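Local coordinates for protein putative alpha-L-fucosidase (Bacteroides thetaiotaomicron VPI-5482, PDB 3GZA) that probably hydrolyses alpha-L-fucosidic linkages, as a glycoside hydrolase family 29 enzyme in which a TIM-barrel domain is followed by an F5/8 type C domain, at residues K11-K16 against R214-W219; T234-C239 against L252-H257; G394-V399 against A420-V425. One frame throughout, in Å; residues are numbered along the deposited sequence.

Contact 1. Residues K11-K16 against R214-W219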
loop_
_atom_site.group_PDB
_atom_site.type_symbol
_atom_site.label_atom_id
_atom_site.label_comp_id
_atom_site.label_asym_id
_atom_site.label_seq_id
_atom_site.Cartn_x
_atom_site.Cartn_y
_atom_site.Cartn_z
ATOM N N LYS A 11 13.820 -28.630 23.135
ATOM C CA LYS A 11 14.382 -29.041 21.866
ATOM C C LYS A 11 15.724 -28.334 21.773
ATOM O O LYS A 11 15.972 -27.302 22.434
ATOM C CB LYS A 11 13.523 -28.622 20.699
ATOM C CG LYS A 11 12.178 -29.331 20.658
ATOM C CD LYS A 11 11.408 -28.961 19.396
ATOM N N PRO A 12 16.624 -28.878 20.965
ATOM C CA PRO A 12 17.919 -28.249 20.855
ATOM C C PRO A 12 17.871 -26.734 20.596
ATOM O O PRO A 12 18.669 -25.982 21.190
ATOM C CB PRO A 12 18.532 -28.983 19.681
ATOM C CG PRO A 12 17.951 -30.339 19.764
ATOM C CD PRO A 12 16.533 -30.107 20.165
ATOM N N HIS A 13 16.944 -26.232 19.758
ATOM C CA HIS A 13 16.924 -24.806 19.454
ATOM C C HIS A 13 16.316 -23.952 20.577
ATOM O O HIS A 13 16.358 -22.718 20.517
ATOM C CB HIS A 13 16.254 -24.527 18.103
ATOM C CG HIS A 13 14.757 -24.510 18.149
ATOM N ND1 HIS A 13 14.004 -25.662 18.190
ATOM C CD2 HIS A 13 13.881 -23.472 18.138
ATOM C CE1 HIS A 13 12.717 -25.323 18.223
ATOM N NE2 HIS A 13 12.617 -24.006 18.186
ATOM N N GLN A 14 15.754 -24.598 21.605
ATOM C CA GLN A 14 15.220 -23.873 22.739
ATOM C C GLN A 14 16.298 -23.623 23.800
ATOM O O GLN A 14 16.082 -22.808 24.692
ATOM C CB GLN A 14 14.039 -24.615 23.376
ATOM C CG GLN A 14 12.749 -24.506 22.567
ATOM C CD GLN A 14 11.634 -25.360 23.118
ATOM O OE1 GLN A 14 11.765 -26.589 23.251
ATOM N NE2 GLN A 14 10.513 -24.700 23.469
ATOM N N LEU A 15 17.457 -24.273 23.705
ATOM C CA LEU A 15 18.487 -24.053 24.738
ATOM C C LEU A 15 18.923 -22.579 24.764
ATOM O O LEU A 15 19.099 -21.999 25.847
ATOM C CB LEU A 15 19.665 -25.004 24.551
ATOM C CG LEU A 15 19.333 -26.494 24.736
ATOM C CD1 LEU A 15 20.608 -27.315 24.509
ATOM C CD2 LEU A 15 18.802 -26.798 26.126
ATOM N N LYS A 16 19.015 -21.942 23.593
ATOM C CA LYS A 16 19.447 -20.531 23.517
ATOM C C LYS A 16 18.437 -19.586 24.123
ATOM O O LYS A 16 18.772 -18.475 24.428
ATOM C CB LYS A 16 19.783 -20.106 22.081
ATOM C CG LYS A 16 18.667 -20.279 21.074
ATOM C CD LYS A 16 19.007 -19.694 19.714
ATOM C CE LYS A 16 17.872 -19.896 18.746
ATOM N NZ LYS A 16 17.707 -21.337 18.445
ATOM N N ARG A 214 1.466 -23.932 17.755
ATOM C CA ARG A 214 2.794 -23.932 18.329
ATOM C C ARG A 214 3.268 -22.632 18.924
ATOM O O ARG A 214 3.110 -21.565 18.326
ATOM C CB ARG A 214 3.766 -24.311 17.186
ATOM C CG ARG A 214 5.220 -24.361 17.593
ATOM C CD ARG A 214 6.079 -24.684 16.420
ATOM N NE ARG A 214 7.503 -24.439 16.623
ATOM C CZ ARG A 214 8.413 -24.572 15.664
ATOM N NH1 ARG A 214 8.093 -25.039 14.469
ATOM N NH2 ARG A 214 9.683 -24.304 15.907
ATOM N N ALA A 215 3.909 -22.723 20.091
ATOM C CA ALA A 215 4.621 -21.617 20.725
ATOM C C ALA A 215 5.898 -22.226 21.309
ATOM O O ALA A 215 5.837 -23.203 22.054
ATOM C CB ALA A 215 3.833 -20.998 21.833
ATOM N N ASP A 216 7.036 -21.661 20.906
ATOM C CA ASP A 216 8.316 -22.128 21.444
ATOM C C ASP A 216 8.682 -21.541 22.803
ATOM O O ASP A 216 9.638 -22.000 23.448
ATOM C CB ASP A 216 9.422 -21.945 20.435
ATOM C CG ASP A 216 9.325 -22.893 19.267
ATOM O OD1 ASP A 216 8.547 -23.878 19.274
ATOM O OD2 ASP A 216 10.138 -22.685 18.318
ATOM N N PHE A 217 7.893 -20.581 23.256
ATOM C CA PHE A 217 7.934 -20.064 24.607
ATOM C C PHE A 217 6.578 -19.419 24.828
ATOM O O PHE A 217 5.798 -19.316 23.863
ATOM C CB PHE A 217 9.136 -19.144 24.860
ATOM C CG PHE A 217 9.215 -17.962 23.967
ATOM C CD1 PHE A 217 8.483 -16.866 24.245
ATOM C CD2 PHE A 217 10.067 -17.954 22.857
ATOM C CE1 PHE A 217 8.539 -15.792 23.468
ATOM C CE2 PHE A 217 10.146 -16.880 22.074
ATOM C CZ PHE A 217 9.411 -15.780 22.387
ATOM N N ARG A 218 6.262 -19.029 26.058
ATOM C CA ARG A 218 4.950 -18.457 26.368
ATOM C C ARG A 218 5.126 -17.118 27.034
ATOM O O ARG A 218 6.038 -16.957 27.825
ATOM C CB ARG A 218 4.119 -19.342 27.317
ATOM C CG ARG A 218 4.749 -19.546 28.711
ATOM C CD ARG A 218 3.976 -20.539 29.525
ATOM N NE ARG A 218 4.319 -20.356 30.939
ATOM C CZ ARG A 218 5.241 -21.040 31.615
ATOM N NH1 ARG A 218 5.876 -22.088 31.066
ATOM N NH2 ARG A 218 5.473 -20.718 32.878
ATOM N N TRP A 219 4.205 -16.212 26.761
ATOM C CA TRP A 219 4.133 -14.940 27.502
ATOM C C TRP A 219 3.712 -15.277 28.914
ATOM O O TRP A 219 2.703 -15.946 29.130
ATOM C CB TRP A 219 3.097 -14.030 26.835
ATOM C CG TRP A 219 2.880 -12.724 27.544
ATOM C CD1 TRP A 219 3.779 -11.769 27.741
ATOM C CD2 TRP A 219 1.653 -12.267 28.108
ATOM N NE1 TRP A 219 3.217 -10.712 28.398
ATOM C CE2 TRP A 219 1.905 -10.984 28.630
ATOM C CE3 TRP A 219 0.376 -12.801 28.197
ATOM C CZ2 TRP A 219 0.943 -10.239 29.241
ATOM C CZ3 TRP A 219 -0.587 -12.072 28.834
ATOM C CH2 TRP A 219 -0.299 -10.797 29.347
#
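H13 sets the edge of its imidazole ring against the carboxylate of D216, and NE2 donates to OD2 over 2.8 Å in an almost straight bond (174°). The acceptor lies in the ring plane, yet the imidazole meets OD2 from above the carboxylate plane, while the syn lone pair of that oxygen is used by R214 NH2. R214, extended with CG anti to its N (chi1 180°), grips the carboxylate side-on: its NE reaches D216 OD1 at 2.9 Å. Its NH1 is held by E196 and N200. The backbone N of F208 in strand 207-209 adds a further donor to OD2. In the TIM-barrel domain this network ties the N-terminal segment leading into helix 15-20 to the chain between strands 207-209 and 218-219. Were D216 an alanine, R214 NE and NH2 would probably lose their carboxylate mate and the H13 ring would be freer to turn. Alongside, the Q14 amide gives NE2 to D216 O at 2.8 Å, with a second acceptor in W265 O. Its other end is held too: Q14 OE1 receives K11 N at 2.9 Å on a lone pair in the carbonyl plane.

Contact 2. Residues T234-C239 against L252-H257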
loop_
_atom_site.group_PDB
_atom_site.type_symbol
_atom_site.label_atom_id
_atom_site.label_comp_id
_atom_site.label_asym_id
_atom_site.label_seq_id
_atom_site.Cartn_x
_atom_site.Cartn_y
_atom_site.Cartn_z
ATOM N N THR A 234 7.402 -26.480 31.595
ATOM C CA THR A 234 6.491 -27.454 31.050
ATOM C C THR A 234 5.059 -26.916 31.002
ATOM O O THR A 234 4.678 -26.017 31.774
ATOM C CB THR A 234 6.638 -28.758 31.769
ATOM O OG1 THR A 234 6.604 -28.568 33.195
ATOM C CG2 THR A 234 7.955 -29.423 31.364
ATOM N N PHE A 235 4.281 -27.477 30.064
ATOM C CA PHE A 235 3.000 -26.901 29.699
ATOM C C PHE A 235 2.090 -28.011 29.179
ATOM O O PHE A 235 2.578 -28.974 28.612
ATOM C CB PHE A 235 3.291 -25.762 28.668
ATOM C CG PHE A 235 2.341 -24.603 28.758
ATOM C CD1 PHE A 235 2.377 -23.771 29.881
ATOM C CD2 PHE A 235 1.380 -24.356 27.767
ATOM C CE1 PHE A 235 1.514 -22.731 29.979
ATOM C CE2 PHE A 235 0.504 -23.293 27.884
ATOM C CZ PHE A 235 0.558 -22.499 28.988
ATOM N N PRO A 236 0.779 -27.886 29.395
ATOM C CA PRO A 236 -0.125 -28.961 29.008
ATOM C C PRO A 236 -0.360 -29.159 27.511
ATOM O O PRO A 236 -0.775 -30.258 27.094
ATOM C CB PRO A 236 -1.424 -28.588 29.726
ATOM C CG PRO A 236 -1.361 -27.144 29.899
ATOM C CD PRO A 236 0.073 -26.805 30.122
ATOM N N VAL A 237 -0.038 -28.141 26.729
ATOM C CA VAL A 237 -0.207 -28.139 25.285
ATOM C C VAL A 237 0.980 -27.469 24.690
ATOM O O VAL A 237 1.664 -26.693 25.360
ATOM C CB VAL A 237 -1.522 -27.437 24.844
ATOM C CG1 VAL A 237 -2.736 -28.311 25.206
ATOM C CG2 VAL A 237 -1.609 -26.002 25.429
ATOM N N PRO A 238 1.278 -27.755 23.409
ATOM C CA PRO A 238 2.458 -27.200 22.748
ATOM C C PRO A 238 2.337 -25.774 22.250
ATOM O O PRO A 238 3.091 -25.362 21.384
ATOM C CB PRO A 238 2.715 -28.209 21.614
ATOM C CG PRO A 238 1.449 -28.659 21.261
ATOM C CD PRO A 238 0.603 -28.736 22.544
ATOM N N CYS A 239 1.433 -25.018 22.846
ATOM C CA CYS A 239 1.182 -23.645 22.460
ATOM C C CYS A 239 0.654 -22.902 23.673
ATOM O O CYS A 239 0.456 -23.495 24.727
ATOM C CB CYS A 239 0.221 -23.579 21.302
ATOM S SG CYS A 239 -1.362 -24.089 21.695
ATOM N N LEU A 252 -4.471 -17.482 32.955
ATOM C CA LEU A 252 -3.423 -16.559 33.362
ATOM C C LEU A 252 -2.569 -17.213 34.398
ATOM O O LEU A 252 -1.374 -17.028 34.351
ATOM C CB LEU A 252 -3.926 -15.219 33.930
ATOM C CG LEU A 252 -4.192 -14.129 32.918
ATOM C CD1 LEU A 252 -4.766 -12.924 33.654
ATOM C CD2 LEU A 252 -2.975 -13.754 32.103
ATOM N N GLU A 253 -3.156 -17.967 35.324
ATOM C CA GLU A 253 -2.326 -18.648 36.327
ATOM C C GLU A 253 -1.403 -19.641 35.659
ATOM O O GLU A 253 -0.285 -19.791 36.073
ATOM C CB GLU A 253 -3.166 -19.360 37.367
ATOM C CG GLU A 253 -3.874 -18.404 38.307
ATOM C CD GLU A 253 -2.930 -17.628 39.176
ATOM O OE1 GLU A 253 -1.949 -18.207 39.673
ATOM O OE2 GLU A 253 -3.182 -16.421 39.372
ATOM N N LEU A 254 -1.902 -20.341 34.648
ATOM C CA LEU A 254 -1.092 -21.292 33.896
ATOM C C LEU A 254 0.050 -20.589 33.169
ATOM O O LEU A 254 1.165 -21.100 33.159
ATOM C CB LEU A 254 -2.004 -22.127 32.964
ATOM C CG LEU A 254 -1.310 -23.081 32.000
ATOM C CD1 LEU A 254 -0.479 -24.111 32.797
ATOM C CD2 LEU A 254 -2.341 -23.754 31.051
ATOM N N LEU A 255 -0.170 -19.406 32.564
ATOM C CA LEU A 255 0.956 -18.661 31.930
ATOM C C LEU A 255 2.006 -18.226 32.930
ATOM O O LEU A 255 3.197 -18.341 32.689
ATOM C CB LEU A 255 0.425 -17.453 31.171
ATOM C CG LEU A 255 -0.473 -17.756 29.973
ATOM C CD1 LEU A 255 -1.120 -16.460 29.509
ATOM C CD2 LEU A 255 0.316 -18.451 28.810
ATOM N N LYS A 256 1.550 -17.767 34.098
ATOM C CA LYS A 256 2.421 -17.273 35.138
ATOM C C LYS A 256 3.266 -18.302 35.856
ATOM O O LYS A 256 4.342 -17.962 36.388
ATOM C CB LYS A 256 1.552 -16.514 36.167
ATOM C CG LYS A 256 1.036 -15.177 35.617
ATOM C CD LYS A 256 0.020 -14.502 36.532
ATOM C CE LYS A 256 -0.426 -13.151 35.925
ATOM N NZ LYS A 256 -1.601 -12.640 36.630
ATOM N N HIS A 257 2.757 -19.529 35.924
ATOM C CA HIS A 257 3.394 -20.612 36.665
ATOM C C HIS A 257 3.847 -21.805 35.821
ATOM O O HIS A 257 4.690 -22.568 36.265
ATOM C CB HIS A 257 2.411 -21.169 37.741
ATOM C CG HIS A 257 2.150 -20.229 38.892
ATOM N ND1 HIS A 257 3.009 -20.106 39.958
ATOM C CD2 HIS A 257 1.123 -19.370 39.134
ATOM C CE1 HIS A 257 2.523 -19.216 40.810
ATOM N NE2 HIS A 257 1.370 -18.764 40.343
#
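L254 and F235 bury the most surface where helix 251-257 packs against strand 234-235 and the turn after it, within the TIM-barrel domain. Strand 234-235 runs antiparallel to strand 264-273, and the helix arises from the connection between these two strands, so the contact is a local strand-to-helix packing closed over a short span of chain. No hydrogen bond crosses between the two segments; the side chains meet through apolar contacts.

L254 points toward the strand. With CG anti to the backbone N (chi1 174°), its fork is carried out from the helix, where its branch carbon CG sits 3.5 Å from F235 CE1. The two side chains cross obliquely, and CZ is almost equally near. The two methyls divide the remaining work: CD1 touches both F235 CE1 and P236 CD, while CD2 touches both F235 CZ and P236 CG.

P236 meets the fork through CG, 3.7 Å from L254 CD2. Within its own segment, P236 CD lies 3.4 Å above one face of the F235 ring, displaced toward the rim. The leucine fork thus touches both the F235 ring and the P236 ring. I245 in the preceding loop adds to the cover of L254, and V266 of strand 264-273 touches F235.

The next helix residue contributes less. L255 starts out directed away from the strand, but its side chain turns back far enough for methyl CD2 to come within 4.1 Å of F235 CZ.

Contact 3. Residues G394-V399 against A420-V425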
loop_
_atom_site.group_PDB
_atom_site.type_symbol
_atom_site.label_atom_id
_atom_site.label_comp_id
_atom_site.label_asym_id
_atom_site.label_seq_id
_atom_site.Cartn_x
_atom_site.Cartn_y
_atom_site.Cartn_z
ATOM N N GLY A 394 27.923 -23.136 63.997
ATOM C CA GLY A 394 28.037 -24.589 63.979
ATOM C C GLY A 394 26.740 -25.371 63.863
ATOM O O GLY A 394 26.761 -26.608 63.936
ATOM N N LYS A 395 25.615 -24.686 63.676
ATOM C CA LYS A 395 24.321 -25.348 63.588
ATOM C C LYS A 395 23.632 -24.938 62.317
ATOM O O LYS A 395 23.594 -23.763 61.979
ATOM C CB LYS A 395 23.434 -24.976 64.776
ATOM N N TRP A 396 23.080 -25.925 61.622
ATOM C CA TRP A 396 22.355 -25.677 60.388
ATOM C C TRP A 396 20.989 -25.074 60.680
ATOM O O TRP A 396 20.284 -25.537 61.591
ATOM C CB TRP A 396 22.138 -26.976 59.628
ATOM C CG TRP A 396 23.366 -27.568 59.067
ATOM C CD1 TRP A 396 24.025 -28.662 59.521
ATOM C CD2 TRP A 396 24.090 -27.105 57.932
ATOM N NE1 TRP A 396 25.115 -28.921 58.723
ATOM C CE2 TRP A 396 25.176 -27.977 57.741
ATOM C CE3 TRP A 396 23.922 -26.041 57.050
ATOM C CZ2 TRP A 396 26.099 -27.802 56.707
ATOM C CZ3 TRP A 396 24.833 -25.871 56.026
ATOM C CH2 TRP A 396 25.907 -26.741 55.863
ATOM N N GLN A 397 20.641 -24.029 59.935
ATOM C CA GLN A 397 19.318 -23.428 59.999
ATOM C C GLN A 397 18.865 -23.206 58.579
ATOM O O GLN A 397 19.671 -22.897 57.716
ATOM C CB GLN A 397 19.319 -22.112 60.759
ATOM C CG GLN A 397 20.112 -21.004 60.143
ATOM C CD GLN A 397 20.158 -19.781 61.033
ATOM O OE1 GLN A 397 19.697 -18.700 60.646
ATOM N NE2 GLN A 397 20.682 -19.948 62.240
ATOM N N THR A 398 17.571 -23.342 58.348
ATOM C CA THR A 398 17.009 -23.156 57.029
ATOM C C THR A 398 16.845 -21.674 56.740
ATOM O O THR A 398 16.310 -20.939 57.574
ATOM C CB THR A 398 15.661 -23.864 56.914
ATOM O OG1 THR A 398 15.839 -25.246 57.264
ATOM C CG2 THR A 398 15.084 -23.743 55.510
ATOM N N VAL A 399 17.337 -21.253 55.576
ATOM C CA VAL A 399 17.251 -19.867 55.129
ATOM C C VAL A 399 16.172 -19.679 54.045
ATOM O O VAL A 399 15.609 -18.594 53.914
ATOM C CB VAL A 399 18.635 -19.319 54.695
ATOM C CG1 VAL A 399 19.568 -19.222 55.933
ATOM C CG2 VAL A 399 19.260 -20.172 53.637
ATOM N N ALA A 420 29.004 -22.300 55.894
ATOM C CA ALA A 420 28.668 -23.178 54.814
ATOM C C ALA A 420 27.199 -23.049 54.499
ATOM O O ALA A 420 26.431 -22.587 55.326
ATOM C CB ALA A 420 29.019 -24.622 55.204
ATOM N N LEU A 421 26.834 -23.376 53.265
ATOM C CA LEU A 421 25.432 -23.458 52.847
ATOM C C LEU A 421 25.182 -24.868 52.372
ATOM O O LEU A 421 26.100 -25.550 51.904
ATOM C CB LEU A 421 25.104 -22.516 51.698
ATOM C CG LEU A 421 25.087 -21.021 51.970
ATOM C CD1 LEU A 421 24.525 -20.348 50.744
ATOM C CD2 LEU A 421 24.263 -20.670 53.191
ATOM N N ARG A 422 23.939 -25.314 52.456
ATOM C CA ARG A 422 23.630 -26.651 51.990
ATOM C C ARG A 422 22.309 -26.652 51.265
ATOM O O ARG A 422 21.308 -26.180 51.790
ATOM C CB ARG A 422 23.583 -27.659 53.129
ATOM C CG ARG A 422 23.385 -29.112 52.665
ATOM C CD ARG A 422 23.644 -30.064 53.788
ATOM N NE ARG A 422 22.739 -29.839 54.913
ATOM C CZ ARG A 422 22.888 -30.392 56.121
ATOM N NH1 ARG A 422 23.926 -31.180 56.392
ATOM N NH2 ARG A 422 22.017 -30.134 57.090
ATOM N N LEU A 423 22.333 -27.203 50.064
ATOM C CA LEU A 423 21.141 -27.359 49.231
ATOM C C LEU A 423 20.693 -28.814 49.312
ATOM O O LEU A 423 21.474 -29.717 49.043
ATOM C CB LEU A 423 21.489 -27.026 47.790
ATOM C CG LEU A 423 20.418 -27.321 46.727
ATOM C CD1 LEU A 423 19.192 -26.442 46.920
ATOM C CD2 LEU A 423 21.046 -27.120 45.381
ATOM N N THR A 424 19.453 -29.031 49.727
ATOM C CA THR A 424 18.866 -30.365 49.779
ATOM C C THR A 424 17.658 -30.378 48.849
ATOM O O THR A 424 16.774 -29.534 48.980
ATOM C CB THR A 424 18.386 -30.718 51.174
ATOM O OG1 THR A 424 19.492 -30.616 52.080
ATOM C CG2 THR A 424 17.824 -32.122 51.201
ATOM N N VAL A 425 17.654 -31.299 47.900
ATOM C CA VAL A 425 16.518 -31.492 46.992
ATOM C C VAL A 425 15.729 -32.658 47.619
ATOM O O VAL A 425 16.154 -33.818 47.545
ATOM C CB VAL A 425 16.988 -31.844 45.570
ATOM C CG1 VAL A 425 15.783 -32.114 44.623
ATOM C CG2 VAL A 425 17.863 -30.726 44.992
#
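W396, the second residue of strand 395-402, lays its indole against the side chain of R422 and supplies most of the surface that 394-399 gives to the contact. Its CG stands anti to the carbonyl carbon, which swings the ring toward strand 420-428. There the R422 guanidinium lies flat on one face, planes 21° apart, in a cation-pi stack: CZ is 3.7 Å from the centroid of the five-membered ring and 11° off its normal. NH1 and NH2 spread over the pyrrole part, NH1 coming within 3.5 Å of NE1, two donors in van der Waals contact rather than a bond. The arginine chain bends at chi3 (60°) to lay its end down this way, and its CB touches the benzene part at CZ3, 3.6 Å away. CH2 of the indole meets A420 CB at 3.8 Å. E389 holds R422 NH2 in a salt bridge, which probably helps hold the guanidinium over the indole. In the beta-sandwich of the F5/8 type C domain, strand 383-392 runs between 395-402 and 420-428 in one antiparallel sheet, so W396 and R422 stack across that intervening strand.

Contacts 1 and 2 belong to one neighbourhood of the TIM-barrel domain, their centres 13 Å apart, and they touch directly. R218 NE reaches L255 O at 2.9 Å and A215 N reaches P238 O at 3.1 Å, both probable hydrogen bonds, while R218 CD packs on F235 CE1. Strands 218-219 and 234-235 both pair with strand 264-273, so the two contacts share that part of the sheet. The D216 side chain is about 12 Å, and that of L255 about 8 Å, from a bound EPE buffer molecule. Contact 3 stands apart in the F5/8 type C domain, its centre about 35 Å from that of contact 1 and 33 Å from that of contact 2.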